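Local structure of isocitrate dehydrogenase [NAD] subunit 2, mitochondrial (Saccharomyces cerevisiae, 3BLX) at residues 293-298 with 344-349. The protein catalyses, together with its partner subunit IDH1, the NAD+-dependent oxidative decarboxylation of isocitrate to 2-oxoglutarate in the citric acid cycle, and also binds mitochondrial mRNA leaders. Numbering follows the deposited sequence.
Sequences ANPTAL and SSFTEA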
loop_
_atom_site.group_PDB
_atom_site.type_symbol
_atom_site.label_atom_id
_atom_site.label_comp_id
_atom_site.label_asym_id
_atom_site.label_seq_id
_atom_site.Cartn_x
_atom_site.Cartn_y
_atom_site.Cartn_z
ATOM N N ALA B 293 45.178 -26.697 11.125
ATOM C CA ALA B 293 45.232 -25.308 11.601
ATOM C C ALA B 293 46.621 -24.704 11.489
ATOM O O ALA B 293 47.601 -25.422 11.487
ATOM C CB ALA B 293 44.753 -25.219 13.033
ATOM N N ASN B 294 46.699 -23.380 11.414
ATOM C CA ASN B 294 47.985 -22.703 11.353
ATOM C C ASN B 294 48.232 -21.785 12.549
ATOM O O ASN B 294 47.656 -20.705 12.636
ATOM C CB ASN B 294 48.116 -21.937 10.041
ATOM C CG ASN B 294 49.484 -21.303 9.871
ATOM O OD1 ASN B 294 50.279 -21.261 10.805
ATOM N ND2 ASN B 294 49.761 -20.799 8.675
ATOM N N PRO B 295 49.120 -22.202 13.458
ATOM C CA PRO B 295 49.388 -21.554 14.745
ATOM C C PRO B 295 50.297 -20.329 14.673
ATOM O O PRO B 295 50.608 -19.733 15.719
ATOM C CB PRO B 295 50.119 -22.639 15.538
ATOM C CG PRO B 295 50.268 -23.792 14.631
ATOM C CD PRO B 295 49.985 -23.364 13.257
ATOM N N THR B 296 50.727 -19.965 13.472
ATOM C CA THR B 296 51.637 -18.835 13.301
ATOM C C THR B 296 51.105 -17.533 13.889
ATOM O O THR B 296 51.838 -16.799 14.578
ATOM C CB THR B 296 51.900 -18.548 11.831
ATOM O OG1 THR B 296 52.290 -19.750 11.161
ATOM C CG2 THR B 296 52.988 -17.499 11.707
ATOM N N ALA B 297 49.841 -17.243 13.576
ATOM C CA ALA B 297 49.185 -16.024 14.018
ATOM C C ALA B 297 49.152 -15.975 15.530
ATOM O O ALA B 297 49.568 -14.993 16.131
ATOM C CB ALA B 297 47.801 -15.962 13.453
ATOM N N LEU B 298 48.671 -17.043 16.157
ATOM C CA LEU B 298 48.671 -17.084 17.614
ATOM C C LEU B 298 50.111 -17.064 18.183
ATOM O O LEU B 298 50.383 -16.400 19.187
ATOM C CB LEU B 298 47.844 -18.266 18.140
ATOM C CG LEU B 298 47.568 -18.268 19.650
ATOM C CD1 LEU B 298 47.029 -16.926 20.115
ATOM C CD2 LEU B 298 46.618 -19.370 20.038
ATOM N N SER B 344 50.717 -30.470 13.803
ATOM C CA SER B 344 51.663 -31.199 14.654
ATOM C C SER B 344 53.076 -31.175 14.088
ATOM O O SER B 344 54.039 -30.883 14.800
ATOM C CB SER B 344 51.238 -32.652 14.823
ATOM O OG SER B 344 49.975 -32.739 15.442
ATOM N N SER B 345 53.204 -31.499 12.806
ATOM C CA SER B 345 54.510 -31.530 12.177
ATOM C C SER B 345 55.148 -30.148 12.159
ATOM O O SER B 345 56.358 -30.016 12.213
ATOM C CB SER B 345 54.398 -32.086 10.766
ATOM O OG SER B 345 54.067 -31.077 9.849
ATOM N N PHE B 346 54.320 -29.116 12.089
ATOM C CA PHE B 346 54.790 -27.735 12.122
ATOM C C PHE B 346 55.347 -27.391 13.502
ATOM O O PHE B 346 56.418 -26.803 13.609
ATOM C CB PHE B 346 53.644 -26.782 11.750
ATOM C CG PHE B 346 54.060 -25.338 11.567
ATOM C CD1 PHE B 346 54.258 -24.820 10.297
ATOM C CD2 PHE B 346 54.211 -24.492 12.658
ATOM C CE1 PHE B 346 54.625 -23.497 10.122
ATOM C CE2 PHE B 346 54.574 -23.167 12.490
ATOM C CZ PHE B 346 54.785 -22.669 11.222
ATOM N N THR B 347 54.630 -27.764 14.558
ATOM C CA THR B 347 55.017 -27.351 15.907
ATOM C C THR B 347 56.428 -27.801 16.279
ATOM O O THR B 347 57.190 -27.032 16.856
ATOM C CB THR B 347 54.008 -27.810 16.991
ATOM O OG1 THR B 347 54.014 -29.238 17.095
ATOM C CG2 THR B 347 52.629 -27.361 16.638
ATOM N N GLU B 348 56.778 -29.041 15.947
ATOM C CA GLU B 348 58.099 -29.561 16.304
ATOM C C GLU B 348 59.134 -29.152 15.268
ATOM O O GLU B 348 60.304 -29.014 15.590
ATOM C CB GLU B 348 58.066 -31.078 16.516
ATOM C CG GLU B 348 57.315 -31.835 15.425
ATOM C CD GLU B 348 56.743 -33.155 15.918
ATOM O OE1 GLU B 348 56.169 -33.912 15.094
ATOM O OE2 GLU B 348 56.867 -33.424 17.131
ATOM N N ALA B 349 58.695 -28.927 14.028
ATOM C CA ALA B 349 59.573 -28.366 13.002
ATOM C C ALA B 349 60.111 -27.033 13.473
ATOM O O ALA B 349 61.217 -26.641 13.123
ATOM C CB ALA B 349 58.837 -28.205 11.686
#
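With CG anti to the backbone N (chi1 -172°), Phe-346 swings its ring off helix 343-352 toward Pro-295 and Thr-296, whose own first torsion (chi1 -51°) puts OG1 beside its backbone N and within range of the ring tip. There Phe-346 CZ lies 3.8 Å from Thr-296 OG1, the two side chains crossing at about a right angle. Further back along the ring, CD2 of Phe-346 sits 4.4 Å from CD of Pro-295, a loose apolar contact with the proline approaching obliquely. No hydrogen bond crosses between the segments. In the isocitrate/isopropylmalate dehydrogenase fold, the contact sets the start of helix 296-309 against the chain's last helix, 343-352, at a distance from the residues thought to bind substrate and metal. Within 293-298, Asn-294, just ahead of the turn into helix 296-309, makes a capping bond: its OD1 takes the backbone N of Thr-296 at 3.0 Å, the donor standing well above the carbonyl plane, and also the hydroxyl OG1 of the same residue. The two bonds to OD1 fix the rotation of the Thr-296 side chain, and the same OG1 comes up obliquely against the end of the ring. ND2 of the same amide is bonded to Asp-336 OD2, so both its oxygen and its nitrogen have partners. An alanine in place of Thr-296 would probably leave Asn-294 OD1 with the backbone N alone of this pair of donors and open a gap at the end of the Phe-346 ring. Helix 33-45 packs beside both, its Ser-39 touching Pro-295 and Thr-347, while Ile-326 of helix 312-326 also meets Phe-346. One residue along from the phenylalanine, Thr-347 turns OG1 back onto its own helix, donating to the carbonyl O of Ser-344 at 2.8 Å.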